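Local coordinates for protein ParA (Salmonella enterica subsp. enterica serovar Newport str. SL317, PDB 3EZF) that probably binds and hydrolyses ATP to partition a plasmid at cell division and, with ADP bound, binds DNA to regulate transcription, at residues 70-75 with 92-97; 74-79 with 83-88; 182-187 with 236-241; 266-271 with 299-304. All blocks are in the same frame, centred on the assembly; numbering follows the deposited sequence.

The four contacts fall into two pairs, one in each family region. Contacts 1 and 2 lie in the winged helix-turn-helix region, share Phe74 and Asn75, and have centres 13 Å apart; they touch where Ile95 CD1 packs on Leu87 CD1 at 3.5 Å. Contacts 3 and 4 belong to the P-loop ATPase region, with centres 17 Å apart, and meet through helix 235-241, whose Leu236 CD1 lies 3.7 Å from Gly266 CA. Between the pairs there is no touch: the nearest atoms of contacts 1 and 4 are about 22 Å apart, on opposite sides of the chain's centre. A sulfate ion, probably from the crystallisation liquor, sits about 6 Å from the Gln84 side chain.

Contact 1 (70-75 with 92-97); sequences DGYQFN and VIDIYA. Unlike the reference sequence in segment 70-75: Asp70 (reference Gly), Gln73 (reference Glu).
The Tyr72 ring meets Asp94 at its edge: OD2 lies near the ring plane, 3.3 Å from CE1, while the carboxylate plane stands 84° to the ring. Tyr72 CE2 sits 3.6 Å above one face of the neighbouring Phe74 ring, offset toward that ring's rim. Across the contact the Phe74 ring is met obliquely by Ile95, CE1 lying 4.0 Å from Ile95 CG1, and the two side chains run at about a right angle.

A hydrogen bond from Tyr72 OH to Asp94 OD2, 2.7 Å long, is the polar link between the segments. It uses the anti lone pair of OD2, the one turned away from the other carboxylate oxygen. Tyr72 reaches it because its ring swings opposite the backbone N (chi1 -162°). Weak bonds from Asn91 to the same hydroxyl and from Gln90 to OD2 add to this polar end, whereas Phe74 is buried against Ile64 and Met67 of helix 57-69.

A polar contact and an apolar one beside it thus join helix 89-98 to the loop that leaves helix 57-69. That loop leads into what is probably the wing, consistent with a winged helix-turn-helix domain.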
loop_
_atom_site.group_PDB
_atom_site.type_symbol
_atom_site.label_atom_id
_atom_site.label_comp_id
_atom_site.label_asym_id
_atom_site.label_seq_id
_atom_site.Cartn_x
_atom_site.Cartn_y
_atom_site.Cartn_z
ATOM N N ASP A 70 -37.207 -22.095 31.144
ATOM C CA ASP A 70 -37.224 -23.251 30.255
ATOM C C ASP A 70 -35.899 -23.478 29.523
ATOM O O ASP A 70 -35.855 -23.577 28.294
ATOM C CB ASP A 70 -38.369 -23.118 29.257
ATOM C CG ASP A 70 -38.108 -22.066 28.217
ATOM O OD1 ASP A 70 -37.563 -21.006 28.587
ATOM O OD2 ASP A 70 -38.454 -22.297 27.035
ATOM N N GLY A 71 -34.825 -23.574 30.303
ATOM C CA GLY A 71 -33.505 -23.795 29.746
ATOM C C GLY A 71 -32.733 -22.513 29.515
ATOM O O GLY A 71 -33.009 -21.479 30.117
ATOM N N TYR A 72 -31.763 -22.580 28.617
ATOM C CA TYR A 72 -30.929 -21.427 28.301
ATOM C C TYR A 72 -30.140 -21.011 29.532
ATOM O O TYR A 72 -30.715 -20.816 30.603
ATOM C CB TYR A 72 -31.771 -20.239 27.819
ATOM C CG TYR A 72 -30.939 -19.214 27.085
ATOM C CD1 TYR A 72 -31.006 -19.098 25.700
ATOM C CD2 TYR A 72 -30.027 -18.407 27.772
ATOM C CE1 TYR A 72 -30.183 -18.212 25.016
ATOM C CE2 TYR A 72 -29.202 -17.517 27.098
ATOM C CZ TYR A 72 -29.286 -17.427 25.718
ATOM O OH TYR A 72 -28.464 -16.575 25.030
ATOM N N GLN A 73 -28.830 -20.847 29.351
ATOM C CA GLN A 73 -27.905 -20.473 30.426
ATOM C C GLN A 73 -27.171 -19.198 30.118
ATOM O O GLN A 73 -26.401 -19.147 29.157
ATOM C CB GLN A 73 -26.825 -21.521 30.569
ATOM C CG GLN A 73 -26.309 -21.770 31.945
ATOM C CD GLN A 73 -26.349 -23.227 32.172
ATOM O OE1 GLN A 73 -27.426 -23.818 32.113
ATOM N NE2 GLN A 73 -25.191 -23.846 32.384
ATOM N N PHE A 74 -27.331 -18.196 30.961
ATOM C CA PHE A 74 -26.610 -16.967 30.712
ATOM C C PHE A 74 -25.214 -17.101 31.326
ATOM O O PHE A 74 -24.996 -17.879 32.259
ATOM C CB PHE A 74 -27.360 -15.774 31.318
ATOM C CG PHE A 74 -28.708 -15.530 30.702
ATOM C CD1 PHE A 74 -28.838 -14.746 29.565
ATOM C CD2 PHE A 74 -29.848 -16.116 31.245
ATOM C CE1 PHE A 74 -30.082 -14.556 28.979
ATOM C CE2 PHE A 74 -31.093 -15.936 30.668
ATOM C CZ PHE A 74 -31.214 -15.155 29.534
ATOM N N ASN A 75 -24.277 -16.343 30.775
ATOM C CA ASN A 75 -22.894 -16.328 31.221
ATOM C C ASN A 75 -22.806 -15.596 32.572
ATOM O O ASN A 75 -23.515 -14.612 32.793
ATOM C CB ASN A 75 -22.061 -15.619 30.145
ATOM C CG ASN A 75 -20.589 -15.793 30.332
ATOM O OD1 ASN A 75 -20.094 -16.909 30.391
ATOM N ND2 ASN A 75 -19.870 -14.686 30.418
ATOM N N VAL A 92 -27.512 -11.258 24.771
ATOM C CA VAL A 92 -28.245 -10.033 24.492
ATOM C C VAL A 92 -29.112 -10.189 23.237
ATOM O O VAL A 92 -30.284 -9.788 23.224
ATOM C CB VAL A 92 -27.282 -8.841 24.277
ATOM C CG1 VAL A 92 -28.071 -7.573 23.891
ATOM C CG2 VAL A 92 -26.481 -8.601 25.545
ATOM N N ILE A 93 -28.532 -10.749 22.177
ATOM C CA ILE A 93 -29.265 -10.965 20.937
ATOM C C ILE A 93 -30.408 -11.935 21.168
ATOM O O ILE A 93 -31.485 -11.784 20.601
ATOM C CB ILE A 93 -28.358 -11.542 19.854
ATOM C CG1 ILE A 93 -27.334 -10.483 19.449
ATOM C CG2 ILE A 93 -29.191 -12.028 18.666
ATOM C CD1 ILE A 93 -26.241 -10.998 18.556
ATOM N N ASP A 94 -30.174 -12.937 22.004
ATOM C CA ASP A 94 -31.216 -13.903 22.290
ATOM C C ASP A 94 -32.339 -13.308 23.149
ATOM O O ASP A 94 -33.487 -13.759 23.073
ATOM C CB ASP A 94 -30.623 -15.150 22.954
ATOM C CG ASP A 94 -29.867 -16.031 21.968
ATOM O OD1 ASP A 94 -30.243 -16.077 20.774
ATOM O OD2 ASP A 94 -28.905 -16.692 22.391
ATOM N N ILE A 95 -32.017 -12.299 23.959
ATOM C CA ILE A 95 -33.028 -11.654 24.790
ATOM C C ILE A 95 -33.889 -10.817 23.864
ATOM O O ILE A 95 -35.105 -10.743 24.043
ATOM C CB ILE A 95 -32.406 -10.726 25.865
ATOM C CG1 ILE A 95 -31.958 -11.547 27.079
ATOM C CG2 ILE A 95 -33.418 -9.660 26.284
ATOM C CD1 ILE A 95 -31.238 -10.753 28.114
ATOM N N TYR A 96 -33.252 -10.182 22.880
ATOM C CA TYR A 96 -33.964 -9.348 21.908
ATOM C C TYR A 96 -34.836 -10.262 21.062
ATOM O O TYR A 96 -35.898 -9.856 20.563
ATOM C CB TYR A 96 -32.991 -8.615 20.978
ATOM C CG TYR A 96 -32.477 -7.288 21.473
ATOM C CD1 TYR A 96 -31.132 -7.110 21.773
ATOM C CD2 TYR A 96 -33.328 -6.191 21.588
ATOM C CE1 TYR A 96 -30.650 -5.873 22.179
ATOM C CE2 TYR A 96 -32.857 -4.938 21.996
ATOM C CZ TYR A 96 -31.517 -4.784 22.287
ATOM O OH TYR A 96 -31.031 -3.560 22.705
ATOM N N ALA A 97 -34.378 -11.499 20.890
ATOM C CA ALA A 97 -35.120 -12.460 20.085
ATOM C C ALA A 97 -36.310 -12.967 20.887
ATOM O O ALA A 97 -37.414 -13.141 20.357
ATOM C CB ALA A 97 -34.219 -13.615 19.677
#

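Contact 2 (74-79 with 83-88); sequences FNKKQV and EQYALT
Asn75 and Ala86 face each other through two hydrogen bonds. Asn75 points its amide across the gap, with CG anti to the backbone N (chi1 -168°), and ND2 donates to Ala86 O at 2.9 Å. That bond lies in the carbonyl plane and close to the plane of the amide, which should restrain the rotation of the amide. In return Ala86 N donates to Asn75 O at 2.8 Å, from 40° above the carbonyl plane. Further along, Gln84 N makes only a weak bond to Lys77 O.

The Tyr85 ring turns its edge to Phe74, CE2 being 3.6 Å from Phe74 CB, and the two side chains run obliquely. The Lys76 chain lies alongside Tyr85, both pointing the same way, with Lys76 CG 4.0 Å from Tyr85 CD2. Leu87 CD2 also approaches, 3.8 Å from Phe74 CD1.

Tyr85 OH reaches Glu68 of helix 57-69, Leu87 pairs through its backbone with Phe44 of strand 43-44, and Asn91 of helix 89-98 binds the backbone N of both Asn75 and Thr88.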
loop_
_atom_site.group_PDB
_atom_site.type_symbol
_atom_site.label_atom_id
_atom_site.label_comp_id
_atom_site.label_asym_id
_atom_site.label_seq_id
_atom_site.Cartn_x
_atom_site.Cartn_y
_atom_site.Cartn_z
ATOM N N PHE A 74 -27.331 -18.196 30.961
ATOM C CA PHE A 74 -26.610 -16.967 30.712
ATOM C C PHE A 74 -25.214 -17.101 31.326
ATOM O O PHE A 74 -24.996 -17.879 32.259
ATOM C CB PHE A 74 -27.360 -15.774 31.318
ATOM C CG PHE A 74 -28.708 -15.530 30.702
ATOM C CD1 PHE A 74 -28.838 -14.746 29.565
ATOM C CD2 PHE A 74 -29.848 -16.116 31.245
ATOM C CE1 PHE A 74 -30.082 -14.556 28.979
ATOM C CE2 PHE A 74 -31.093 -15.936 30.668
ATOM C CZ PHE A 74 -31.214 -15.155 29.534
ATOM N N ASN A 75 -24.277 -16.343 30.775
ATOM C CA ASN A 75 -22.894 -16.328 31.221
ATOM C C ASN A 75 -22.806 -15.596 32.572
ATOM O O ASN A 75 -23.515 -14.612 32.793
ATOM C CB ASN A 75 -22.061 -15.619 30.145
ATOM C CG ASN A 75 -20.589 -15.793 30.332
ATOM O OD1 ASN A 75 -20.094 -16.909 30.391
ATOM N ND2 ASN A 75 -19.870 -14.686 30.418
ATOM N N LYS A 76 -21.955 -16.081 33.477
ATOM C CA LYS A 76 -21.796 -15.447 34.790
ATOM C C LYS A 76 -20.339 -15.398 35.241
ATOM O O LYS A 76 -19.597 -16.364 35.079
ATOM C CB LYS A 76 -22.626 -16.172 35.861
ATOM C CG LYS A 76 -24.124 -16.135 35.631
ATOM C CD LYS A 76 -24.591 -17.366 34.887
ATOM C CE LYS A 76 -24.347 -18.633 35.718
ATOM N NZ LYS A 76 -24.769 -19.908 35.036
ATOM N N LYS A 77 -19.945 -14.265 35.815
ATOM C CA LYS A 77 -18.585 -14.060 36.308
ATOM C C LYS A 77 -18.399 -14.521 37.740
ATOM O O LYS A 77 -19.342 -14.618 38.523
ATOM C CB LYS A 77 -18.203 -12.587 36.285
ATOM C CG LYS A 77 -17.814 -12.002 34.962
ATOM C CD LYS A 77 -17.475 -10.535 35.187
ATOM C CE LYS A 77 -16.968 -9.858 33.926
ATOM N NZ LYS A 77 -15.671 -10.417 33.460
ATOM N N GLN A 78 -17.149 -14.779 38.075
ATOM C CA GLN A 78 -16.771 -15.199 39.404
ATOM C C GLN A 78 -15.956 -13.990 39.843
ATOM O O GLN A 78 -14.741 -13.930 39.652
ATOM C CB GLN A 78 -15.877 -16.433 39.314
ATOM C CG GLN A 78 -15.659 -17.177 40.610
ATOM C CD GLN A 78 -16.592 -18.359 40.755
ATOM O OE1 GLN A 78 -16.360 -19.248 41.574
ATOM N NE2 GLN A 78 -17.657 -18.376 39.961
ATOM N N VAL A 79 -16.634 -12.979 40.349
ATOM C CA VAL A 79 -15.924 -11.810 40.813
ATOM C C VAL A 79 -16.381 -11.697 42.238
ATOM O O VAL A 79 -17.407 -12.267 42.604
ATOM C CB VAL A 79 -16.307 -10.527 40.016
ATOM C CG1 VAL A 79 -16.077 -10.741 38.505
ATOM C CG2 VAL A 79 -17.757 -10.164 40.279
ATOM N N GLU A 83 -21.895 -15.111 42.702
ATOM C CA GLU A 83 -22.075 -15.362 41.195
ATOM C C GLU A 83 -22.514 -13.986 40.645
ATOM O O GLU A 83 -23.214 -13.260 41.349
ATOM C CB GLU A 83 -23.233 -16.339 40.761
ATOM C CG GLU A 83 -23.053 -17.076 39.412
ATOM C CD GLU A 83 -21.864 -17.991 39.478
ATOM O OE1 GLU A 83 -21.880 -18.952 40.284
ATOM O OE2 GLU A 83 -20.895 -17.732 38.744
ATOM N N GLN A 84 -22.198 -13.651 39.389
ATOM C CA GLN A 84 -22.546 -12.351 38.767
ATOM C C GLN A 84 -23.672 -12.459 37.730
ATOM O O GLN A 84 -24.790 -12.865 38.054
ATOM C CB GLN A 84 -21.310 -11.801 38.076
ATOM C CG GLN A 84 -20.486 -10.892 38.922
ATOM C CD GLN A 84 -21.208 -9.609 39.201
ATOM O OE1 GLN A 84 -22.121 -9.250 38.468
ATOM N NE2 GLN A 84 -20.804 -8.899 40.251
ATOM N N TYR A 85 -23.351 -12.104 36.487
ATOM C CA TYR A 85 -24.282 -12.132 35.358
ATOM C C TYR A 85 -23.626 -11.270 34.310
ATOM O O TYR A 85 -23.748 -10.051 34.340
ATOM C CB TYR A 85 -25.638 -11.522 35.717
ATOM C CG TYR A 85 -26.791 -12.504 35.662
ATOM C CD1 TYR A 85 -27.743 -12.546 36.682
ATOM C CD2 TYR A 85 -26.913 -13.413 34.613
ATOM C CE1 TYR A 85 -28.773 -13.471 36.666
ATOM C CE2 TYR A 85 -27.941 -14.340 34.585
ATOM C CZ TYR A 85 -28.869 -14.368 35.622
ATOM O OH TYR A 85 -29.874 -15.314 35.654
ATOM N N ALA A 86 -22.900 -11.909 33.402
ATOM C CA ALA A 86 -22.208 -11.199 32.345
ATOM C C ALA A 86 -22.670 -11.790 31.047
ATOM O O ALA A 86 -22.047 -12.712 30.540
ATOM C CB ALA A 86 -20.718 -11.381 32.497
ATOM N N LEU A 87 -23.766 -11.260 30.512
ATOM C CA LEU A 87 -24.336 -11.764 29.269
ATOM C C LEU A 87 -23.425 -11.419 28.107
ATOM O O LEU A 87 -22.800 -10.359 28.095
ATOM C CB LEU A 87 -25.727 -11.155 29.013
ATOM C CG LEU A 87 -26.699 -10.807 30.140
ATOM C CD1 LEU A 87 -28.046 -10.521 29.501
ATOM C CD2 LEU A 87 -26.823 -11.941 31.143
ATOM N N THR A 88 -23.361 -12.323 27.132
ATOM C CA THR A 88 -22.536 -12.133 25.941
ATOM C C THR A 88 -23.345 -11.517 24.812
ATOM O O THR A 88 -24.565 -11.437 24.880
ATOM C CB THR A 88 -22.031 -13.455 25.408
ATOM O OG1 THR A 88 -23.156 -14.246 24.984
ATOM C CG2 THR A 88 -21.247 -14.184 26.479
#

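Contact 3 (182-187 with 236-241); sequences LNNLDA and LRRNII. Unlike the reference sequence in segment 182-187: Asn184 (reference Asp). Unlike the reference sequence in segment 236-241: Arg238 (reference Lys), Asn239 (reference Lys).
Within the P-loop ATPase region, the turn between helices 177-182 and 187-194 lies against the last turns of helix 235-241, and Asn184 meets Arg238 and Asn239 there. The backbones come closest at Asn184 and Asn239, whose CA atoms are 5.8 Å apart. Helix 235-241 is widened at this point: the bond from Ile241 N to Leu236 O, 3.2 Å, closes a pi-type turn.

Arg238 brings its guanidinium edge to Asn184, the amide carbon CG lying near the guanidinium plane and 3.6 Å from NH2. The amide and guanidinium planes are 59° apart. A bend at chi3 (71°) turns the guanidinium toward Asn184 and the Asn239 amide, which also lies at its edge. The two amides of Asn184 and Asn239 are turned only 17° from each other.

Asn184 adopts a left-handed backbone conformation just after helix 177-182, and two residues on Asp186 caps the start of helix 187-194.

Small in area, 158 Å², the contact brings two amides and one guanidinium together at the edge of the surface, with Asn239 buried behind. Such groups meeting edge-on could pair once the amides are suitably turned, so its chemistry is polar rather than apolar.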
loop_
_atom_site.group_PDB
_atom_site.type_symbol
_atom_site.label_atom_id
_atom_site.label_comp_id
_atom_site.label_asym_id
_atom_site.label_seq_id
_atom_site.Cartn_x
_atom_site.Cartn_y
_atom_site.Cartn_z
ATOM N N LEU A 182 -12.690 -18.272 -9.535
ATOM C CA LEU A 182 -12.289 -19.075 -10.682
ATOM C C LEU A 182 -12.663 -20.553 -10.554
ATOM O O LEU A 182 -12.863 -21.234 -11.564
ATOM C CB LEU A 182 -10.777 -18.931 -10.919
ATOM C CG LEU A 182 -10.301 -17.556 -11.414
ATOM C CD1 LEU A 182 -8.768 -17.521 -11.520
ATOM C CD2 LEU A 182 -10.940 -17.273 -12.766
ATOM N N ASN A 183 -12.790 -21.043 -9.322
ATOM C CA ASN A 183 -13.110 -22.448 -9.108
ATOM C C ASN A 183 -14.587 -22.820 -9.133
ATOM O O ASN A 183 -14.948 -23.933 -8.748
ATOM C CB ASN A 183 -12.496 -22.936 -7.799
ATOM C CG ASN A 183 -11.009 -22.714 -7.747
ATOM O OD1 ASN A 183 -10.317 -22.880 -8.746
ATOM N ND2 ASN A 183 -10.505 -22.347 -6.575
ATOM N N ASN A 184 -15.440 -21.911 -9.588
ATOM C CA ASN A 184 -16.871 -22.194 -9.653
ATOM C C ASN A 184 -17.339 -23.075 -8.471
ATOM O O ASN A 184 -17.967 -24.116 -8.675
ATOM C CB ASN A 184 -17.179 -22.897 -10.973
ATOM C CG ASN A 184 -18.617 -22.738 -11.397
ATOM O OD1 ASN A 184 -19.488 -22.457 -10.582
ATOM N ND2 ASN A 184 -18.878 -22.926 -12.683
ATOM N N LEU A 185 -17.019 -22.657 -7.245
ATOM C CA LEU A 185 -17.404 -23.390 -6.039
ATOM C C LEU A 185 -18.899 -23.328 -5.794
ATOM O O LEU A 185 -19.618 -22.567 -6.448
ATOM C CB LEU A 185 -16.691 -22.826 -4.820
ATOM C CG LEU A 185 -15.171 -22.752 -4.919
ATOM C CD1 LEU A 185 -14.607 -22.386 -3.539
ATOM C CD2 LEU A 185 -14.619 -24.083 -5.401
ATOM N N ASP A 186 -19.350 -24.121 -4.826
ATOM C CA ASP A 186 -20.764 -24.217 -4.463
ATOM C C ASP A 186 -21.017 -23.549 -3.120
ATOM O O ASP A 186 -20.090 -23.325 -2.341
ATOM C CB ASP A 186 -21.165 -25.691 -4.384
ATOM C CG ASP A 186 -20.234 -26.489 -3.473
ATOM O OD1 ASP A 186 -20.568 -26.696 -2.286
ATOM O OD2 ASP A 186 -19.147 -26.894 -3.940
ATOM N N ALA A 187 -22.280 -23.253 -2.839
ATOM C CA ALA A 187 -22.639 -22.594 -1.591
ATOM C C ALA A 187 -21.995 -23.210 -0.349
ATOM O O ALA A 187 -21.460 -22.507 0.506
ATOM C CB ALA A 187 -24.147 -22.576 -1.444
ATOM N N LEU A 236 -17.678 -12.228 -9.718
ATOM C CA LEU A 236 -17.850 -11.947 -8.286
ATOM C C LEU A 236 -19.307 -12.090 -7.833
ATOM O O LEU A 236 -19.569 -12.671 -6.799
ATOM C CB LEU A 236 -17.346 -10.527 -7.940
ATOM C CG LEU A 236 -16.886 -10.194 -6.508
ATOM C CD1 LEU A 236 -16.985 -8.699 -6.304
ATOM C CD2 LEU A 236 -17.719 -10.888 -5.470
ATOM N N ARG A 237 -20.252 -11.563 -8.605
ATOM C CA ARG A 237 -21.658 -11.643 -8.228
ATOM C C ARG A 237 -22.207 -13.046 -8.401
ATOM O O ARG A 237 -23.053 -13.482 -7.635
ATOM C CB ARG A 237 -22.512 -10.681 -9.074
ATOM C CG ARG A 237 -23.372 -9.660 -8.290
ATOM C CD ARG A 237 -24.545 -10.221 -7.465
ATOM N NE ARG A 237 -24.965 -9.214 -6.475
ATOM C CZ ARG A 237 -26.063 -9.261 -5.712
ATOM N NH1 ARG A 237 -26.919 -10.275 -5.792
ATOM N NH2 ARG A 237 -26.304 -8.281 -4.851
ATOM N N ARG A 238 -21.726 -13.760 -9.405
ATOM C CA ARG A 238 -22.237 -15.089 -9.665
ATOM C C ARG A 238 -21.590 -16.253 -8.924
ATOM O O ARG A 238 -22.283 -17.173 -8.517
ATOM C CB ARG A 238 -22.166 -15.377 -11.163
ATOM C CG ARG A 238 -23.274 -16.289 -11.642
ATOM C CD ARG A 238 -22.849 -17.127 -12.841
ATOM N NE ARG A 238 -21.878 -18.157 -12.471
ATOM C CZ ARG A 238 -21.881 -19.391 -12.968
ATOM N NH1 ARG A 238 -22.805 -19.743 -13.858
ATOM N NH2 ARG A 238 -20.968 -20.277 -12.574
ATOM N N ASN A 239 -20.275 -16.224 -8.742
ATOM C CA ASN A 239 -19.592 -17.345 -8.109
ATOM C C ASN A 239 -19.347 -17.273 -6.606
ATOM O O ASN A 239 -18.938 -18.260 -5.999
ATOM C CB ASN A 239 -18.278 -17.620 -8.858
ATOM C CG ASN A 239 -18.509 -18.079 -10.290
ATOM O OD1 ASN A 239 -17.568 -18.213 -11.068
ATOM N ND2 ASN A 239 -19.765 -18.326 -10.640
ATOM N N ILE A 240 -19.583 -16.116 -6.004
ATOM C CA ILE A 240 -19.404 -15.997 -4.564
ATOM C C ILE A 240 -20.606 -15.345 -3.898
ATOM O O ILE A 240 -21.310 -15.985 -3.120
ATOM C CB ILE A 240 -18.122 -15.187 -4.182
ATOM C CG1 ILE A 240 -16.864 -15.986 -4.573
ATOM C CG2 ILE A 240 -18.130 -14.885 -2.666
ATOM C CD1 ILE A 240 -15.551 -15.313 -4.267
ATOM N N ILE A 241 -20.839 -14.077 -4.235
ATOM C CA ILE A 241 -21.925 -13.279 -3.665
ATOM C C ILE A 241 -23.294 -13.911 -3.764
ATOM O O ILE A 241 -23.944 -14.125 -2.742
ATOM C CB ILE A 241 -21.961 -11.845 -4.286
ATOM C CG1 ILE A 241 -20.821 -11.005 -3.690
ATOM C CG2 ILE A 241 -23.295 -11.167 -4.003
ATOM C CD1 ILE A 241 -20.679 -9.629 -4.281
#

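Contact 4 (266-271 with 299-304); sequences GLAASD and EQLEEE
Leu301 of helix 294-303 sets its two methyl groups against the end of helix 261-267. CD2 lies 3.6 Å from Ala268 CB, and CD1 lies 3.8 Å from that same methyl. CD1 also comes within 4.1 Å of Leu267 CB, so the fork of the leucine spans two successive residues. The backbones approach at Ala268 and Leu301, with CA atoms 7.0 Å apart, a spacing that the short alanine side chain allows. Leu301 holds its CG anti to the carbonyl carbon (chi1 -72°), which aims the branch across the gap.

In the next shell, Leu264 packs on Leu301 from one turn earlier in helix 261-267, while Tyr233 and Val306 touch the leucine from loops. Leu267 in turn packs on Phe115 of strand 112-116. Gly266 O accepts from Ala269 N at 3.1 Å and from Ser270 OG at 2.7 Å as the chain leaves the helix. These donors reach the oxygen from opposite faces of its carbonyl plane, the hydroxyl standing 44° out of it. Asp271, just before strand 272-277, forms a salt bridge with Arg309.

All three touching residues are buried and no hydrogen bond crosses between the segments. Cohesion here therefore rests on apolar side chains, while Gly266 O, Ala269 N and Ser270 OG are paired inside the turn and Asp271 finds its partners outside.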
loop_
_atom_site.group_PDB
_atom_site.type_symbol
_atom_site.label_atom_id
_atom_site.label_comp_id
_atom_site.label_asym_id
_atom_site.label_seq_id
_atom_site.Cartn_x
_atom_site.Cartn_y
_atom_site.Cartn_z
ATOM N N GLY A 266 -15.712 -5.828 -8.576
ATOM C CA GLY A 266 -16.276 -5.224 -7.383
ATOM C C GLY A 266 -17.401 -4.244 -7.706
ATOM O O GLY A 266 -18.524 -4.406 -7.245
ATOM N N LEU A 267 -17.099 -3.219 -8.493
ATOM C CA LEU A 267 -18.102 -2.236 -8.866
ATOM C C LEU A 267 -19.309 -2.879 -9.511
ATOM O O LEU A 267 -20.433 -2.408 -9.339
ATOM C CB LEU A 267 -17.530 -1.235 -9.865
ATOM C CG LEU A 267 -16.554 -0.176 -9.385
ATOM C CD1 LEU A 267 -16.273 0.754 -10.525
ATOM C CD2 LEU A 267 -17.146 0.594 -8.221
ATOM N N ALA A 268 -19.068 -3.949 -10.265
ATOM C CA ALA A 268 -20.134 -4.648 -10.992
ATOM C C ALA A 268 -21.110 -5.484 -10.160
ATOM O O ALA A 268 -22.093 -5.980 -10.696
ATOM C CB ALA A 268 -19.505 -5.528 -12.094
ATOM N N ALA A 269 -20.857 -5.634 -8.866
ATOM C CA ALA A 269 -21.713 -6.459 -8.027
ATOM C C ALA A 269 -22.222 -5.737 -6.806
ATOM O O ALA A 269 -23.041 -6.281 -6.059
ATOM C CB ALA A 269 -20.951 -7.695 -7.588
ATOM N N SER A 270 -21.738 -4.515 -6.608
ATOM C CA SER A 270 -22.105 -3.710 -5.453
ATOM C C SER A 270 -23.219 -2.715 -5.728
ATOM O O SER A 270 -23.362 -2.202 -6.840
ATOM C CB SER A 270 -20.868 -2.976 -4.941
ATOM O OG SER A 270 -19.763 -3.861 -4.895
ATOM N N ASP A 271 -24.009 -2.434 -4.700
ATOM C CA ASP A 271 -25.105 -1.495 -4.856
ATOM C C ASP A 271 -24.859 -0.192 -4.117
ATOM O O ASP A 271 -25.626 0.759 -4.253
ATOM C CB ASP A 271 -26.437 -2.128 -4.404
ATOM C CG ASP A 271 -26.249 -3.187 -3.339
ATOM O OD1 ASP A 271 -25.486 -2.931 -2.386
ATOM O OD2 ASP A 271 -26.866 -4.269 -3.456
ATOM N N GLU A 299 -18.189 2.537 -17.338
ATOM C CA GLU A 299 -18.502 2.428 -18.754
ATOM C C GLU A 299 -18.009 1.100 -19.324
ATOM O O GLU A 299 -18.738 0.432 -20.060
ATOM C CB GLU A 299 -17.918 3.608 -19.535
ATOM C CG GLU A 299 -18.874 4.783 -19.666
ATOM C CD GLU A 299 -18.368 5.846 -20.634
ATOM O OE1 GLU A 299 -19.115 6.820 -20.901
ATOM O OE2 GLU A 299 -17.223 5.706 -21.128
ATOM N N GLN A 300 -16.782 0.710 -18.981
ATOM C CA GLN A 300 -16.245 -0.558 -19.472
ATOM C C GLN A 300 -17.233 -1.672 -19.148
ATOM O O GLN A 300 -17.464 -2.562 -19.962
ATOM C CB GLN A 300 -14.906 -0.879 -18.820
ATOM C CG GLN A 300 -13.834 0.144 -19.059
ATOM C CD GLN A 300 -12.476 -0.367 -18.634
ATOM O OE1 GLN A 300 -11.503 0.389 -18.568
ATOM N NE2 GLN A 300 -12.398 -1.662 -18.351
ATOM N N LEU A 301 -17.815 -1.613 -17.954
ATOM C CA LEU A 301 -18.781 -2.607 -17.537
ATOM C C LEU A 301 -19.972 -2.590 -18.474
ATOM O O LEU A 301 -20.724 -3.557 -18.536
ATOM C CB LEU A 301 -19.249 -2.328 -16.113
ATOM C CG LEU A 301 -18.258 -2.610 -14.995
ATOM C CD1 LEU A 301 -18.844 -2.147 -13.676
ATOM C CD2 LEU A 301 -17.956 -4.097 -14.953
ATOM N N GLU A 302 -20.157 -1.489 -19.195
ATOM C CA GLU A 302 -21.269 -1.401 -20.132
ATOM C C GLU A 302 -20.910 -2.096 -21.447
ATOM O O GLU A 302 -21.733 -2.815 -22.027
ATOM C CB GLU A 302 -21.630 0.055 -20.410
ATOM C CG GLU A 302 -22.170 0.839 -19.221
ATOM C CD GLU A 302 -22.595 2.240 -19.629
ATOM O OE1 GLU A 302 -22.976 3.043 -18.754
ATOM O OE2 GLU A 302 -22.548 2.542 -20.843
ATOM N N GLU A 303 -19.681 -1.890 -21.914
ATOM C CA GLU A 303 -19.229 -2.507 -23.164
ATOM C C GLU A 303 -19.089 -4.018 -23.058
ATOM O O GLU A 303 -19.229 -4.727 -24.056
ATOM C CB GLU A 303 -17.884 -1.924 -23.606
ATOM C CG GLU A 303 -17.905 -0.430 -23.852
ATOM C CD GLU A 303 -16.531 0.104 -24.158
ATOM O OE1 GLU A 303 -16.020 -0.177 -25.267
ATOM O OE2 GLU A 303 -15.961 0.791 -23.279
ATOM N N GLU A 304 -18.800 -4.505 -21.855
ATOM C CA GLU A 304 -18.631 -5.930 -21.644
ATOM C C GLU A 304 -20.002 -6.579 -21.451
ATOM O O GLU A 304 -20.102 -7.784 -21.184
ATOM C CB GLU A 304 -17.749 -6.172 -20.419
ATOM C CG GLU A 304 -17.014 -7.509 -20.427
ATOM C CD GLU A 304 -15.760 -7.488 -21.296
ATOM O OE1 GLU A 304 -15.094 -8.551 -21.400
ATOM O OE2 GLU A 304 -15.443 -6.409 -21.861
#